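Local coordinates for phosphoprotein (Lettuce necrotic yellows virus, PDB 3T4R) that probably acts as a non-catalytic polymerase cofactor, stabilising the viral RNA polymerase on its nucleoprotein-RNA template and keeping soluble nucleoprotein off non-genomic RNA, at residues D14-I19 with E49-I54; V30-P35 with H62-A67; D36-M41 with N56-N61. All blocks are in the same frame, centred on the assembly; numbering follows the deposited sequence.

Overall arrangement
Starting at the N terminus, the chain runs through helix 4-14, at whose end begin residues 14-19, which contact 1 joins to the start of helix 50-72, closing a loop of 29 residues. Helix 27-33 follows, and contact 2 ties its end to residues 62-67. Next comes helix 36-41, which contact 3 sets against residues 56-61, so that contact 3 is nested within the loop of contact 2. Contact 1 crosses both along the chain. Every contact uses helix 50-72: contacts 1 and 2 lie on opposite sides of the chain's centre, about 15 Å apart between centres, while contact 3 lies between them along that helix and touches each.

Contact 1 of 3, residues D14-I19 with E49-I54; sequences DLDWEI and ELKEKI
The carboxylate of Asp16 receives the ammonium group of Lys51 on the syn side of OD2, with Lys51 NZ lying 26° out of the carboxylate plane. At 2.7 Å from Asp16 OD2 to Lys51 NZ, this is both a hydrogen bond and a salt bridge. The indole of Trp17 has Leu15 CB at its edge, in the ring plane, and reaches on to Gln55, Ile58 and Ile59. Lys51 places CG anti to the backbone N (chi1 -174°) and runs on extended, an arm that carries NZ to Asp16, the two side chains meeting nearly perpendicular. Its aliphatic part is used on the way: Lys51 CG lies 3.8 Å from Leu15 CD2. The other leucine branch turns inward, where Leu15 CD1 comes within 3.4 Å of Ile54 CG2, tighter than ordinary van der Waals contact. Both residues are buried and both also touch Leu46, whereas the ion pair lies toward solvent. Backbone geometry explains the position of Asp16: its phi is 83°, and Trp17 N and Asp16 N turn back to Leu12 O and Ala13 O. This is a Schellman motif terminating helix 4-14, here packed against the N-terminal part of helix 50-72 in the helical bundle.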
ATOM      1  N   ASP A  14       7.146  -2.004   5.769  1.00 36.88           N
ATOM      2  CA  ASP A  14       6.937  -2.858   6.916  1.00 38.17           C
ATOM      3  C   ASP A  14       6.178  -4.053   6.463  1.00 40.36           C
ATOM      4  O   ASP A  14       6.208  -5.083   7.115  1.00 44.21           O
ATOM      5  CB  ASP A  14       6.117  -2.136   7.963  1.00 37.25           C
ATOM      6  CG  ASP A  14       6.912  -1.108   8.743  1.00 42.47           C
ATOM      7  OD1 ASP A  14       8.173  -1.151   8.771  1.00 38.38           O
ATOM      8  OD2 ASP A  14       6.254  -0.258   9.382  1.00 48.13           O
ATOM      9  N   LEU A  15       5.458  -3.934   5.345  1.00 38.33           N
ATOM     10  CA  LEU A  15       4.742  -5.078   4.777  1.00 38.78           C
ATOM     11  C   LEU A  15       5.540  -5.800   3.679  1.00 39.82           C
ATOM     12  O   LEU A  15       5.015  -6.651   2.993  1.00 40.14           O
ATOM     13  CB  LEU A  15       3.397  -4.599   4.211  1.00 38.37           C
ATOM     14  CG  LEU A  15       2.398  -4.067   5.228  1.00 39.23           C
ATOM     15  CD1 LEU A  15       1.137  -3.543   4.446  1.00 42.14           C
ATOM     16  CD2 LEU A  15       1.940  -5.108   6.236  1.00 42.71           C
ATOM     17  N   ASP A  16       6.824  -5.463   3.552  1.00 38.98           N
ATOM     18  CA  ASP A  16       7.796  -6.203   2.722  1.00 42.06           C
ATOM     19  C   ASP A  16       7.797  -5.846   1.270  1.00 41.12           C
ATOM     20  O   ASP A  16       8.409  -6.480   0.522  1.00 43.67           O
ATOM     21  CB  ASP A  16       7.711  -7.718   2.946  1.00 45.81           C
ATOM     22  CG  ASP A  16       8.291  -8.121   4.309  1.00 51.16           C
ATOM     23  OD1 ASP A  16       9.433  -7.742   4.649  1.00 47.58           O
ATOM     24  OD2 ASP A  16       7.539  -8.761   5.080  1.00 52.37           O
ATOM     25  N   TRP A  17       7.183  -4.741   0.898  1.00 39.54           N
ATOM     26  CA  TRP A  17       7.359  -4.221  -0.435  1.00 41.88           C
ATOM     27  C   TRP A  17       8.798  -3.771  -0.540  1.00 43.84           C
ATOM     28  O   TRP A  17       9.374  -3.314   0.465  1.00 42.83           O
ATOM     29  CB  TRP A  17       6.374  -3.039  -0.671  1.00 40.24           C
ATOM     30  CG  TRP A  17       5.198  -3.521  -1.421  1.00 46.03           C
ATOM     31  CD1 TRP A  17       5.097  -3.628  -2.758  1.00 52.33           C
ATOM     32  CD2 TRP A  17       3.971  -4.069  -0.883  1.00 46.55           C
ATOM     33  NE1 TRP A  17       3.883  -4.193  -3.114  1.00 57.92           N
ATOM     34  CE2 TRP A  17       3.171  -4.460  -1.974  1.00 52.49           C
ATOM     35  CE3 TRP A  17       3.482  -4.259   0.402  1.00 42.91           C
ATOM     36  CZ2 TRP A  17       1.893  -5.053  -1.809  1.00 50.59           C
ATOM     37  CZ3 TRP A  17       2.255  -4.824   0.570  1.00 43.81           C
ATOM     38  CH2 TRP A  17       1.472  -5.237  -0.523  1.00 47.42           C
ATOM     39  N   GLU A  18       9.422  -3.873  -1.699  1.00 44.83           N
ATOM     40  CA  GLU A  18      10.846  -3.540  -1.715  1.00 45.80           C
ATOM     41  C   GLU A  18      10.894  -2.029  -1.729  1.00 43.54           C
ATOM     42  O   GLU A  18      10.023  -1.383  -2.307  1.00 43.58           O
ATOM     43  CB  GLU A  18      11.548  -4.198  -2.919  1.00 52.93           C
ATOM     44  CG  GLU A  18      13.033  -4.713  -2.752  1.00 60.13           C
ATOM     45  CD  GLU A  18      13.238  -5.825  -1.702  1.00 64.37           C
ATOM     46  OE1 GLU A  18      12.531  -6.848  -1.813  1.00 67.88           O
ATOM     47  OE2 GLU A  18      14.103  -5.679  -0.770  1.00 66.45           O
ATOM     48  N   ILE A  19      11.890  -1.466  -1.060  1.00 42.54           N
ATOM     49  CA  ILE A  19      12.117  -0.028  -0.978  1.00 41.98           C
ATOM     50  C   ILE A  19      12.335   0.513  -2.358  1.00 42.61           C
ATOM     51  O   ILE A  19      11.851   1.595  -2.665  1.00 41.36           O
ATOM     52  CB  ILE A  19      13.298   0.267  -0.056  1.00 42.76           C
ATOM     53  CG1 ILE A  19      12.800   0.835   1.265  1.00 43.26           C
ATOM     54  CG2 ILE A  19      14.170   1.359  -0.582  1.00 46.88           C
ATOM     55  CD1 ILE A  19      12.434  -0.138   2.233  1.00 38.84           C
ATOM     56  N   GLU A  49      -1.029 -11.537  12.001  1.00110.61           N
ATOM     57  CA  GLU A  49      -1.099 -11.645  10.568  1.00103.97           C
ATOM     58  C   GLU A  49      -2.136 -10.662  10.135  1.00 92.85           C
ATOM     59  O   GLU A  49      -2.946 -10.930   9.221  1.00 88.93           O
ATOM     60  CB  GLU A  49      -1.372 -13.080  10.105  1.00110.55           C
ATOM     61  CG  GLU A  49      -0.464 -13.363   8.895  1.00106.62           C
ATOM     62  CD  GLU A  49       0.828 -12.388   8.836  1.00100.18           C
ATOM     63  OE1 GLU A  49       1.292 -11.990   7.596  1.00 93.04           O
ATOM     64  OE2 GLU A  49       1.408 -12.165   9.980  1.00105.16           O
ATOM     65  N   LEU A  50      -2.090  -9.534  10.858  1.00 87.87           N
ATOM     66  CA  LEU A  50      -2.637  -8.281  10.458  1.00 77.14           C
ATOM     67  C   LEU A  50      -1.857  -7.969   9.208  1.00 68.08           C
ATOM     68  O   LEU A  50      -2.395  -7.415   8.231  1.00 63.25           O
ATOM     69  CB  LEU A  50      -2.383  -7.260  11.573  1.00 78.66           C
ATOM     70  CG  LEU A  50      -3.039  -5.898  11.398  1.00 72.36           C
ATOM     71  CD1 LEU A  50      -4.533  -6.022  11.079  1.00 72.36           C
ATOM     72  CD2 LEU A  50      -2.816  -5.122  12.696  1.00 75.59           C
ATOM     73  N   LYS A  51      -0.573  -8.332   9.257  1.00 67.55           N
ATOM     74  CA  LYS A  51       0.335  -8.180   8.148  1.00 61.08           C
ATOM     75  C   LYS A  51      -0.270  -8.817   6.886  1.00 57.44           C
ATOM     76  O   LYS A  51      -0.434  -8.169   5.863  1.00 50.41           O
ATOM     77  CB  LYS A  51       1.681  -8.802   8.521  1.00 67.25           C
ATOM     78  CG  LYS A  51       2.807  -8.615   7.521  1.00 64.87           C
ATOM     79  CD  LYS A  51       4.151  -8.874   8.185  1.00 70.72           C
ATOM     80  CE  LYS A  51       5.195  -8.978   7.112  1.00 72.83           C
ATOM     81  NZ  LYS A  51       6.594  -8.788   7.636  1.00 80.64           N
ATOM     82  N   GLU A  52      -0.642 -10.076   6.954  1.00 61.80           N
ATOM     83  CA  GLU A  52      -1.156 -10.704   5.760  1.00 60.76           C
ATOM     84  C   GLU A  52      -2.460 -10.066   5.345  1.00 55.64           C
ATOM     85  O   GLU A  52      -2.707  -9.970   4.176  1.00 51.44           O
ATOM     86  CB  GLU A  52      -1.372 -12.212   5.939  1.00 70.45           C
ATOM     87  CG  GLU A  52      -0.773 -13.053   4.823  1.00 75.42           C
ATOM     88  CD  GLU A  52      -0.374 -14.479   5.283  1.00 91.54           C
ATOM     89  OE1 GLU A  52      -1.232 -15.383   5.140  1.00101.17           O
ATOM     90  OE2 GLU A  52       0.772 -14.729   5.794  1.00 98.23           O
ATOM     91  N   LYS A  53      -3.290  -9.673   6.309  1.00 58.38           N
ATOM     92  CA  LYS A  53      -4.582  -9.005   6.048  1.00 57.68           C
ATOM     93  C   LYS A  53      -4.420  -7.730   5.204  1.00 51.39           C
ATOM     94  O   LYS A  53      -5.004  -7.591   4.130  1.00 49.41           O
ATOM     95  CB  LYS A  53      -5.304  -8.672   7.360  1.00 62.87           C
ATOM     96  CG  LYS A  53      -6.889  -8.513   7.244  1.00 68.49           C
ATOM     97  CD  LYS A  53      -7.444  -7.794   8.486  1.00 73.98           C
ATOM     98  CE  LYS A  53      -8.224  -6.486   8.162  1.00 73.60           C
ATOM     99  NZ  LYS A  53      -9.560  -6.663   7.492  1.00 79.13           N
ATOM    100  N   ILE A  54      -3.583  -6.832   5.695  1.00 49.49           N
ATOM    101  CA  ILE A  54      -3.305  -5.585   5.054  1.00 45.51           C
ATOM    102  C   ILE A  54      -2.628  -5.739   3.718  1.00 43.39           C
ATOM    103  O   ILE A  54      -2.996  -5.012   2.784  1.00 44.08           O
ATOM    104  CB  ILE A  54      -2.448  -4.722   5.953  1.00 44.74           C
ATOM    105  CG1 ILE A  54      -3.160  -4.561   7.289  1.00 47.15           C
ATOM    106  CG2 ILE A  54      -2.176  -3.350   5.295  1.00 40.24           C
ATOM    107  CD1 ILE A  54      -2.356  -3.884   8.325  1.00 47.83           C
TER

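Contact 2 of 3, residues V30-P35 with H62-A67; sequences VDFLVP and HIALMA
Leu65 rests a methyl on the ring of Phe32, the central contact between helix 27-33 and helix 50-72 in this helical bundle. Leu65 CD2 is 3.4 Å from the Phe32 ring centroid and only 10° off the ring normal, which identifies a CH-pi contact over the face. The near-equal spacing supports this, since Leu65 CD2 is 3.5 Å from Phe32 CG and 3.8 Å from Phe32 CZ. Ala64 takes the edge, its CB near the ring plane and 4.0 Å from Phe32 CZ. The ring reaches across because Phe32 CG is anti to the backbone N (chi1 178°), and it slides past Leu65 in the opposite direction. Beside it, Leu33 and His62 lie alongside each other, pointing the same way. Leu33 CD2 lies 3.7 Å from His62 CB, and the imidazole meets this leucine methyl obliquely. In the next shell, Tyr25 touches both Leu33 and His62, while Asp31 forms a salt bridge to Arg5 of helix 4-14, tying the short helix to a third element. No hydrogen bond crosses between the two segments. The backbone itself enters the packing at one point, where Leu33 CD2 lies 3.6 Å from His62 CA.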
ATOM      1  N   VAL A  30       0.741   6.016  -4.159  1.00 39.98           N
ATOM      2  CA  VAL A  30       0.761   5.656  -2.718  1.00 36.95           C
ATOM      3  C   VAL A  30      -0.653   5.802  -2.059  1.00 37.40           C
ATOM      4  O   VAL A  30      -1.171   4.884  -1.385  1.00 37.34           O
ATOM      5  CB  VAL A  30       1.843   6.468  -1.909  1.00 36.85           C
ATOM      6  CG1 VAL A  30       1.722   6.180  -0.433  1.00 35.53           C
ATOM      7  CG2 VAL A  30       3.268   6.121  -2.377  1.00 37.35           C
ATOM      8  N   ASP A  31      -1.271   6.961  -2.259  1.00 38.42           N
ATOM      9  CA  ASP A  31      -2.607   7.237  -1.746  1.00 39.85           C
ATOM     10  C   ASP A  31      -3.621   6.252  -2.235  1.00 39.01           C
ATOM     11  O   ASP A  31      -4.470   5.834  -1.489  1.00 40.79           O
ATOM     12  CB  ASP A  31      -3.091   8.654  -2.120  1.00 42.95           C
ATOM     13  CG  ASP A  31      -2.394   9.760  -1.343  1.00 43.75           C
ATOM     14  OD1 ASP A  31      -1.845   9.539  -0.263  1.00 49.52           O
ATOM     15  OD2 ASP A  31      -2.491  10.895  -1.775  1.00 49.41           O
ATOM     16  N   PHE A  32      -3.507   5.801  -3.457  1.00 41.92           N
ATOM     17  CA  PHE A  32      -4.437   4.812  -4.002  1.00 44.45           C
ATOM     18  C   PHE A  32      -4.187   3.377  -3.442  1.00 43.32           C
ATOM     19  O   PHE A  32      -5.111   2.611  -3.165  1.00 44.89           O
ATOM     20  CB  PHE A  32      -4.280   4.800  -5.501  1.00 49.45           C
ATOM     21  CG  PHE A  32      -5.137   3.799  -6.186  1.00 58.43           C
ATOM     22  CD1 PHE A  32      -5.904   4.164  -7.231  1.00 67.21           C
ATOM     23  CD2 PHE A  32      -5.166   2.461  -5.770  1.00 63.42           C
ATOM     24  CE1 PHE A  32      -6.678   3.206  -7.861  1.00 74.81           C
ATOM     25  CE2 PHE A  32      -5.965   1.531  -6.378  1.00 65.77           C
ATOM     26  CZ  PHE A  32      -6.710   1.895  -7.403  1.00 71.45           C
ATOM     27  N   LEU A  33      -2.935   3.016  -3.286  1.00 39.92           N
ATOM     28  CA  LEU A  33      -2.632   1.718  -2.802  1.00 38.82           C
ATOM     29  C   LEU A  33      -2.925   1.561  -1.312  1.00 35.14           C
ATOM     30  O   LEU A  33      -3.323   0.476  -0.871  1.00 38.40           O
ATOM     31  CB  LEU A  33      -1.143   1.483  -3.049  1.00 37.12           C
ATOM     32  CG  LEU A  33      -0.694   1.358  -4.493  1.00 40.94           C
ATOM     33  CD1 LEU A  33       0.776   1.119  -4.504  1.00 41.59           C
ATOM     34  CD2 LEU A  33      -1.314   0.179  -5.163  1.00 47.26           C
ATOM     35  N   VAL A  34      -2.647   2.598  -0.560  1.00 32.34           N
ATOM     36  CA  VAL A  34      -2.800   2.643   0.915  1.00 31.14           C
ATOM     37  C   VAL A  34      -3.749   3.794   1.262  1.00 30.79           C
ATOM     38  O   VAL A  34      -3.359   4.864   1.633  1.00 31.76           O
ATOM     39  CB  VAL A  34      -1.463   2.837   1.610  1.00 31.58           C
ATOM     40  CG1 VAL A  34      -1.649   2.566   3.097  1.00 31.28           C
ATOM     41  CG2 VAL A  34      -0.403   1.812   1.087  1.00 31.78           C
ATOM     42  N   PRO A  35      -5.041   3.572   1.052  1.00 34.02           N
ATOM     43  CA  PRO A  35      -5.988   4.559   1.490  1.00 36.91           C
ATOM     44  C   PRO A  35      -5.871   4.743   3.034  1.00 37.14           C
ATOM     45  O   PRO A  35      -5.264   3.858   3.676  1.00 36.62           O
ATOM     46  CB  PRO A  35      -7.339   3.920   1.096  1.00 37.78           C
ATOM     47  CG  PRO A  35      -6.963   2.879  -0.009  1.00 38.93           C
ATOM     48  CD  PRO A  35      -5.663   2.377   0.399  1.00 35.20           C
ATOM     49  N   HIS A  62      -3.718  -2.705  -5.784  1.00 47.13           N
ATOM     50  CA  HIS A  62      -2.739  -2.674  -6.851  1.00 53.28           C
ATOM     51  C   HIS A  62      -3.270  -3.366  -8.072  1.00 54.04           C
ATOM     52  O   HIS A  62      -2.929  -2.987  -9.157  1.00 57.25           O
ATOM     53  CB  HIS A  62      -1.445  -3.331  -6.395  1.00 58.99           C
ATOM     54  CG  HIS A  62      -0.276  -3.090  -7.295  1.00 69.58           C
ATOM     55  ND1 HIS A  62       0.990  -2.832  -6.786  1.00 80.57           N
ATOM     56  CD2 HIS A  62      -0.162  -3.102  -8.674  1.00 73.64           C
ATOM     57  CE1 HIS A  62       1.831  -2.699  -7.814  1.00 88.64           C
ATOM     58  NE2 HIS A  62       1.157  -2.859  -8.968  1.00 84.46           N
ATOM     59  N   ILE A  63      -4.092  -4.395  -7.868  1.00 54.90           N
ATOM     60  CA  ILE A  63      -4.751  -5.183  -8.934  1.00 57.45           C
ATOM     61  C   ILE A  63      -5.679  -4.243  -9.688  1.00 53.96           C
ATOM     62  O   ILE A  63      -5.610  -4.164 -10.892  1.00 56.19           O
ATOM     63  CB  ILE A  63      -5.562  -6.415  -8.336  1.00 60.52           C
ATOM     64  CG1 ILE A  63      -4.666  -7.568  -7.961  1.00 66.16           C
ATOM     65  CG2 ILE A  63      -6.672  -6.875  -9.225  1.00 64.41           C
ATOM     66  CD1 ILE A  63      -5.273  -8.376  -6.839  1.00 71.05           C
ATOM     67  N   ALA A  64      -6.505  -3.512  -8.948  1.00 51.87           N
ATOM     68  CA  ALA A  64      -7.368  -2.481  -9.505  1.00 50.02           C
ATOM     69  C   ALA A  64      -6.600  -1.526 -10.416  1.00 49.44           C
ATOM     70  O   ALA A  64      -7.047  -1.253 -11.513  1.00 51.03           O
ATOM     71  CB  ALA A  64      -8.103  -1.719  -8.403  1.00 50.88           C
ATOM     72  N   LEU A  65      -5.444  -1.051  -9.956  1.00 50.00           N
ATOM     73  CA  LEU A  65      -4.665  -0.042 -10.639  1.00 53.69           C
ATOM     74  C   LEU A  65      -4.138  -0.607 -11.903  1.00 55.78           C
ATOM     75  O   LEU A  65      -4.249   0.032 -12.946  1.00 60.01           O
ATOM     76  CB  LEU A  65      -3.489   0.351  -9.792  1.00 57.17           C
ATOM     77  CG  LEU A  65      -2.894   1.718  -9.880  1.00 65.40           C
ATOM     78  CD1 LEU A  65      -3.560   2.637 -10.922  1.00 72.31           C
ATOM     79  CD2 LEU A  65      -3.052   2.306  -8.497  1.00 70.57           C
HETATM   80  N   MSE A  66      -3.546  -1.788 -11.807  1.00 54.85           N
HETATM   81  CA  MSE A  66      -3.013  -2.492 -12.967  1.00 58.17           C
HETATM   82  C   MSE A  66      -4.084  -2.704 -14.019  1.00 55.60           C
HETATM   83  O   MSE A  66      -3.832  -2.514 -15.191  1.00 59.18           O
HETATM   84  CB  MSE A  66      -2.439  -3.869 -12.587  0.90 61.03           C
HETATM   85  CG  MSE A  66      -1.081  -3.915 -11.916  0.90 67.00           C
HETATM   86 SE   MSE A  66      -0.642  -5.789 -11.498  0.40 75.32          SE
HETATM   87  CE  MSE A  66      -1.823  -6.296 -10.019  0.90 68.27           C
ATOM     88  N   ALA A  67      -5.259  -3.164 -13.609  1.00 51.31           N
ATOM     89  CA  ALA A  67      -6.294  -3.487 -14.548  1.00 51.85           C
ATOM     90  C   ALA A  67      -6.645  -2.262 -15.402  1.00 53.11           C
ATOM     91  O   ALA A  67      -6.891  -2.376 -16.615  1.00 55.14           O
ATOM     92  CB  ALA A  67      -7.474  -3.907 -13.802  1.00 52.16           C
TER

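Contact 3 of 3, residues D36-M41 with N56-N61; sequences DDILAM and NEIIEN
Ile38 sets its CD1 methyl between Glu57 and Asn61, one turn apart on helix 50-72: Ile38 CD1 is 3.6 Å from Glu57 CB and 3.5 Å from Asn61 ND2. Its other branch faces inward, with Ile38 CG2 4.0 Å from Ile58 CG1. Ile38 CG1 stands anti to the carbonyl carbon (chi1 -67°), which lets the two branches reach different neighbours on the long helix. The amide nitrogen of Asn61 is not left to the methyl alone, since ND2 donates a hydrogen bond to the backbone carbonyl of Leu33. One turn further on, the extended side chain of selenomethionine Met41 brings its CE methyl up to OE2 of Glu57, whose chain bends at chi2, and the two cross at nearly a right angle. The distance from Met41 CE to Glu57 OE2, 3.0 Å, is too short for relaxed packing, so the exact placing of one of the two groups is doubtful. Ile58 continues the apolar layer toward Leu12, Leu15 and Trp17, and Ile38 toward Ile54. The segment axes approach to 11.0 Å at 160° between their directions, which makes 36-41 and 56-61 an antiparallel helix pair within the helical bundle of this C-terminal domain.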
ATOM      1  N   ASP A  36      -6.428   5.814   3.623  1.00 38.63           N
ATOM      2  CA  ASP A  36      -6.264   6.097   5.063  1.00 41.18           C
ATOM      3  C   ASP A  36      -6.850   4.993   5.991  1.00 43.73           C
ATOM      4  O   ASP A  36      -6.427   4.831   7.100  1.00 45.93           O
ATOM      5  CB  ASP A  36      -6.967   7.420   5.443  1.00 45.39           C
ATOM      6  CG  ASP A  36      -6.473   8.639   4.616  1.00 44.99           C
ATOM      7  OD1 ASP A  36      -5.330   8.592   4.163  1.00 43.94           O
ATOM      8  OD2 ASP A  36      -7.221   9.644   4.414  1.00 54.18           O
ATOM      9  N   ASP A  37      -7.882   4.305   5.543  1.00 45.45           N
ATOM     10  CA  ASP A  37      -8.499   3.205   6.275  0.50 48.94           C
ATOM     11  C   ASP A  37      -7.524   2.046   6.399  1.00 45.97           C
ATOM     12  O   ASP A  37      -7.560   1.305   7.347  1.00 49.45           O
ATOM     13  CB  ASP A  37      -9.829   2.747   5.633  0.50 53.08           C
ATOM     14  CG  ASP A  37      -9.684   2.216   4.160  0.50 54.12           C
ATOM     15  OD1 ASP A  37     -10.011   1.029   3.879  0.50 58.72           O
ATOM     16  OD2 ASP A  37      -9.319   3.008   3.263  0.50 54.64           O
ATOM     17  N   ILE A  38      -6.671   1.871   5.396  1.00 43.02           N
ATOM     18  CA  ILE A  38      -5.671   0.781   5.421  1.00 42.64           C
ATOM     19  C   ILE A  38      -4.484   1.106   6.324  1.00 42.25           C
ATOM     20  O   ILE A  38      -4.051   0.274   7.123  1.00 45.16           O
ATOM     21  CB  ILE A  38      -5.261   0.346   3.985  1.00 42.51           C
ATOM     22  CG1 ILE A  38      -6.489  -0.310   3.293  1.00 46.15           C
ATOM     23  CG2 ILE A  38      -4.043  -0.604   4.023  1.00 41.17           C
ATOM     24  CD1 ILE A  38      -6.204  -0.832   1.944  1.00 51.41           C
ATOM     25  N   LEU A  39      -4.013   2.351   6.245  1.00 39.88           N
ATOM     26  CA  LEU A  39      -3.013   2.824   7.152  1.00 41.56           C
ATOM     27  C   LEU A  39      -3.473   2.635   8.584  1.00 46.16           C
ATOM     28  O   LEU A  39      -2.697   2.243   9.405  1.00 49.67           O
ATOM     29  CB  LEU A  39      -2.777   4.316   6.961  1.00 41.20           C
ATOM     30  CG  LEU A  39      -1.401   4.975   7.186  1.00 43.34           C
ATOM     31  CD1 LEU A  39      -1.572   6.320   7.684  1.00 39.64           C
ATOM     32  CD2 LEU A  39      -0.365   4.169   7.942  1.00 37.33           C
ATOM     33  N   ALA A  40      -4.742   2.952   8.859  1.00 47.27           N
ATOM     34  CA  ALA A  40      -5.311   2.995  10.198  1.00 51.94           C
ATOM     35  C   ALA A  40      -5.304   1.610  10.799  1.00 54.64           C
ATOM     36  O   ALA A  40      -5.185   1.440  11.998  1.00 58.69           O
ATOM     37  CB  ALA A  40      -6.676   3.503  10.124  1.00 52.93           C
HETATM   38  N   MSE A  41      -5.357   0.612   9.927  1.00 54.47           N
HETATM   39  CA  MSE A  41      -5.330  -0.806  10.340  1.00 58.27           C
HETATM   40  C   MSE A  41      -4.052  -1.132  11.107  1.00 61.12           C
HETATM   41  O   MSE A  41      -4.057  -1.981  12.021  1.00 65.89           O
HETATM   42  CB  MSE A  41      -5.441  -1.721   9.115  1.00 56.81           C
HETATM   43  CG  MSE A  41      -6.846  -1.808   8.514  1.00 59.09           C
HETATM   44 SE   MSE A  41      -6.968  -3.135   7.036  0.90 68.26          SE
HETATM   45  CE  MSE A  41      -8.930  -3.273   6.932  0.50 70.71           C
ATOM     46  N   ASN A  56      -2.960  -8.211   1.725  1.00 44.64           N
ATOM     47  CA  ASN A  56      -4.051  -8.608   0.858  1.00 49.06           C
ATOM     48  C   ASN A  56      -4.868  -7.371   0.371  1.00 46.18           C
ATOM     49  O   ASN A  56      -5.254  -7.279  -0.812  1.00 48.09           O
ATOM     50  CB  ASN A  56      -4.960  -9.643   1.549  1.00 52.68           C
ATOM     51  CG  ASN A  56      -4.327 -11.047   1.616  1.00 62.20           C
ATOM     52  OD1 ASN A  56      -3.533 -11.421   0.729  1.00 62.89           O
ATOM     53  ND2 ASN A  56      -4.744 -11.859   2.616  1.00 67.21           N
ATOM     54  N   GLU A  57      -5.165  -6.464   1.271  1.00 45.64           N
ATOM     55  CA  GLU A  57      -5.943  -5.277   0.903  1.00 47.27           C
ATOM     56  C   GLU A  57      -5.185  -4.425  -0.117  1.00 43.19           C
ATOM     57  O   GLU A  57      -5.792  -3.907  -1.055  1.00 43.03           O
ATOM     58  CB  GLU A  57      -6.296  -4.415   2.137  1.00 48.91           C
ATOM     59  CG  GLU A  57      -7.274  -5.062   3.088  1.00 57.56           C
ATOM     60  CD  GLU A  57      -8.634  -4.461   3.028  1.00 72.38           C
ATOM     61  OE1 GLU A  57      -9.123  -4.193   1.897  1.00 80.61           O
ATOM     62  OE2 GLU A  57      -9.251  -4.272   4.108  1.00 80.92           O
ATOM     63  N   ILE A  58      -3.890  -4.244   0.094  1.00 39.91           N
ATOM     64  CA  ILE A  58      -3.068  -3.395  -0.763  1.00 39.29           C
ATOM     65  C   ILE A  58      -2.893  -4.028  -2.176  1.00 40.36           C
ATOM     66  O   ILE A  58      -2.949  -3.339  -3.221  1.00 42.90           O
ATOM     67  CB  ILE A  58      -1.704  -3.190  -0.108  1.00 36.84           C
ATOM     68  CG1 ILE A  58      -1.871  -2.184   1.062  1.00 39.91           C
ATOM     69  CG2 ILE A  58      -0.702  -2.555  -1.059  1.00 41.48           C
ATOM     70  CD1 ILE A  58      -0.697  -2.129   1.960  1.00 37.83           C
ATOM     71  N   ILE A  59      -2.659  -5.318  -2.195  1.00 40.41           N
ATOM     72  CA  ILE A  59      -2.627  -6.141  -3.460  1.00 43.91           C
ATOM     73  C   ILE A  59      -3.922  -6.024  -4.241  1.00 46.26           C
ATOM     74  O   ILE A  59      -3.885  -5.783  -5.417  1.00 47.72           O
ATOM     75  CB  ILE A  59      -2.315  -7.626  -3.223  1.00 46.06           C
ATOM     76  CG1 ILE A  59      -0.911  -7.747  -2.599  1.00 44.77           C
ATOM     77  CG2 ILE A  59      -2.330  -8.373  -4.555  1.00 49.32           C
ATOM     78  CD1 ILE A  59      -0.425  -9.020  -2.531  1.00 54.60           C
ATOM     79  N   GLU A  60      -5.050  -6.023  -3.541  1.00 52.75           N
ATOM     80  CA  GLU A  60      -6.313  -5.769  -4.210  1.00 52.84           C
ATOM     81  C   GLU A  60      -6.349  -4.407  -4.913  1.00 46.24           C
ATOM     82  O   GLU A  60      -6.832  -4.298  -6.022  1.00 45.70           O
ATOM     83  CB  GLU A  60      -7.461  -5.929  -3.237  1.00 55.74           C
ATOM     84  CG  GLU A  60      -8.507  -6.841  -3.729  1.00 67.64           C
ATOM     85  CD  GLU A  60      -8.138  -8.308  -3.527  1.00 82.11           C
ATOM     86  OE1 GLU A  60      -7.981  -8.667  -2.295  1.00 88.17           O
ATOM     87  OE2 GLU A  60      -8.023  -9.100  -4.585  1.00 86.75           O
ATOM     88  N   ASN A  61      -5.775  -3.391  -4.295  1.00 44.30           N
ATOM     89  CA  ASN A  61      -5.794  -2.062  -4.797  1.00 42.19           C
ATOM     90  C   ASN A  61      -4.819  -2.006  -5.898  1.00 44.15           C
ATOM     91  O   ASN A  61      -5.005  -1.298  -6.826  1.00 46.19           O
ATOM     92  CB  ASN A  61      -5.336  -1.088  -3.721  1.00 42.85           C
ATOM     93  CG  ASN A  61      -6.381  -0.852  -2.635  1.00 44.39           C
ATOM     94  OD1 ASN A  61      -7.553  -1.131  -2.816  1.00 43.15           O
ATOM     95  ND2 ASN A  61      -5.949  -0.306  -1.513  1.00 40.49           N
TER